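Local coordinates for protection of telomeres protein poz1 (Schizosaccharomyces pombe, PDB 5WE0) that binds telomeric DNA and negatively regulates telomerase and telomere length in fission yeast, at residues K51-I54 / F55-I58. Residues are numbered along the deposited sequence; the frame is centred on the assembly and turned at random.
Sequences KMPI and FMDI
Met52 lays its sulfur against the side chain of Met56, with SD 3.3 Å from Met56 CB, and the two chains cross at about a right angle. Met52 leaves its backbone with CG anti to N (chi1 178°), and the bend at chi2 (73°) brings SD over to Met56, while its own CG lies 3.5 Å from Asp57 OD1. Cutting Met52 back to an alanine would remove CG and SD and would probably open a gap beside Met56 CB and take away one apolar neighbour of the Asp57 carboxylate. One residue on, the ring of Pro53 runs alongside the aromatic side chain of Phe55, both pointing the same way, and Pro53 CB comes within 3.5 Å of Phe55 CE2. Met56 CG sits 3.5 Å above one face of that phenyl ring, displaced toward the rim, and also borders the proline, 4.1 Å from Pro53 CD.

The backbone ties the turn together. Met56 N donates to Pro53 O at 3.0 Å, and Ile58 N to Ile54 O at the same distance, the latter an i to i+4 helix bond. Ile58 also places CG1 3.4 Å from Ile54 O.

Nearly all of this is buried: Leu14 and Phe18 of helix 2-18 pack on Met56, Asp57 faces Arg102 and Asn105 of helix 93-115, and aromatic side chains of another protein's chain pack on Met52 and Pro53. With Pro53 at the N-cap position, this is the first turn of helix 54-64, where Met52 and Pro53 of the incoming loop pack on the side chains of that turn within an all-helical fold.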
ATOM      1  N   LYS A  51       5.530  10.440 -13.529  1.00 47.90           N
ATOM      2  CA  LYS A  51       5.752   9.461 -12.479  1.00 49.16           C
ATOM      3  C   LYS A  51       5.190   9.980 -11.157  1.00 50.17           C
ATOM      4  O   LYS A  51       5.353  11.155 -10.804  1.00 47.41           O
ATOM      5  CB  LYS A  51       7.252   9.156 -12.349  1.00 52.57           C
ATOM      6  CG  LYS A  51       7.602   8.063 -11.342  1.00 59.58           C
ATOM      7  CD  LYS A  51       9.116   7.946 -11.096  1.00 62.54           C
ATOM      8  CE  LYS A  51       9.474   8.341  -9.648  1.00 61.94           C
ATOM      9  NZ  LYS A  51       9.098   7.294  -8.631  1.00 58.21           N
ATOM     10  N   MET A  52       4.518   9.104 -10.438  1.00 40.37           N
ATOM     11  CA  MET A  52       4.026   9.434  -9.112  1.00 42.17           C
ATOM     12  C   MET A  52       5.211   9.551  -8.157  1.00 43.03           C
ATOM     13  O   MET A  52       5.987   8.594  -8.036  1.00 41.23           O
ATOM     14  CB  MET A  52       3.048   8.351  -8.639  1.00 36.14           C
ATOM     15  CG  MET A  52       2.501   8.541  -7.251  1.00 36.83           C
ATOM     16  SD  MET A  52       1.291   9.884  -7.117  1.00 47.94           S
ATOM     17  CE  MET A  52       0.031   9.358  -8.285  1.00 31.46           C
ATOM     18  N   PRO A  53       5.411  10.691  -7.489  1.00 41.18           N
ATOM     19  CA  PRO A  53       6.490  10.782  -6.492  1.00 40.43           C
ATOM     20  C   PRO A  53       6.273   9.763  -5.375  1.00 38.62           C
ATOM     21  O   PRO A  53       5.147   9.453  -4.996  1.00 37.39           O
ATOM     22  CB  PRO A  53       6.369  12.222  -5.959  1.00 37.85           C
ATOM     23  CG  PRO A  53       5.576  12.969  -6.981  1.00 37.83           C
ATOM     24  CD  PRO A  53       4.660  11.954  -7.623  1.00 40.39           C
ATOM     25  N   ILE A  54       7.371   9.248  -4.830  1.00 38.27           N
ATOM     26  CA  ILE A  54       7.243   8.147  -3.887  1.00 35.50           C
ATOM     27  C   ILE A  54       6.532   8.589  -2.605  1.00 37.07           C
ATOM     28  O   ILE A  54       5.825   7.783  -1.968  1.00 30.40           O
ATOM     29  CB  ILE A  54       8.631   7.537  -3.617  1.00 39.31           C
ATOM     30  CG1 ILE A  54       8.493   6.060  -3.296  1.00 38.88           C
ATOM     31  CG2 ILE A  54       9.343   8.249  -2.486  1.00 41.07           C
ATOM     32  CD1 ILE A  54       7.866   5.284  -4.485  1.00 41.12           C
ATOM     33  N   PHE A  55       6.662   9.872  -2.217  1.00 30.34           N
ATOM     34  CA  PHE A  55       5.988  10.324  -0.998  1.00 33.72           C
ATOM     35  C   PHE A  55       4.468  10.208  -1.136  1.00 32.39           C
ATOM     36  O   PHE A  55       3.768   9.985  -0.141  1.00 29.80           O
ATOM     37  CB  PHE A  55       6.401  11.769  -0.640  1.00 31.28           C
ATOM     38  CG  PHE A  55       5.662  12.840  -1.424  1.00 32.19           C
ATOM     39  CD1 PHE A  55       4.438  13.344  -0.968  1.00 32.16           C
ATOM     40  CD2 PHE A  55       6.201  13.357  -2.603  1.00 33.24           C
ATOM     41  CE1 PHE A  55       3.747  14.338  -1.699  1.00 32.15           C
ATOM     42  CE2 PHE A  55       5.519  14.346  -3.343  1.00 35.31           C
ATOM     43  CZ  PHE A  55       4.283  14.822  -2.894  1.00 34.55           C
ATOM     44  N   MET A  56       3.950  10.297  -2.366  1.00 31.72           N
ATOM     45  CA  MET A  56       2.513  10.158  -2.581  1.00 31.51           C
ATOM     46  C   MET A  56       2.044   8.715  -2.404  1.00 31.53           C
ATOM     47  O   MET A  56       1.011   8.475  -1.768  1.00 28.05           O
ATOM     48  CB  MET A  56       2.129  10.656  -3.980  1.00 30.94           C
ATOM     49  CG  MET A  56       2.391  12.155  -4.207  1.00 38.44           C
ATOM     50  SD  MET A  56       0.956  13.126  -3.692  1.00 45.34           S
ATOM     51  CE  MET A  56      -0.176  12.844  -5.067  1.00 36.52           C
ATOM     52  N   ASP A  57       2.769   7.746  -2.979  1.00 27.81           N
ATOM     53  CA  ASP A  57       2.441   6.334  -2.757  1.00 27.75           C
ATOM     54  C   ASP A  57       2.497   5.964  -1.281  1.00 27.78           C
ATOM     55  O   ASP A  57       1.644   5.212  -0.794  1.00 26.74           O
ATOM     56  CB  ASP A  57       3.376   5.429  -3.561  1.00 28.76           C
ATOM     57  CG  ASP A  57       3.007   5.367  -5.039  1.00 34.39           C
ATOM     58  OD1 ASP A  57       1.837   5.646  -5.379  1.00 37.83           O
ATOM     59  OD2 ASP A  57       3.870   5.002  -5.853  1.00 40.23           O
ATOM     60  N   ILE A  58       3.497   6.478  -0.558  1.00 30.10           N
ATOM     61  CA  ILE A  58       3.646   6.170   0.864  1.00 31.52           C
ATOM     62  C   ILE A  58       2.461   6.703   1.644  1.00 25.61           C
ATOM     63  O   ILE A  58       1.927   6.024   2.528  1.00 26.28           O
ATOM     64  CB  ILE A  58       4.981   6.732   1.406  1.00 27.19           C
ATOM     65  CG1 ILE A  58       6.157   5.910   0.885  1.00 26.59           C
ATOM     66  CG2 ILE A  58       4.994   6.771   2.924  1.00 26.47           C
ATOM     67  CD1 ILE A  58       7.506   6.527   1.197  1.00 27.75           C
TER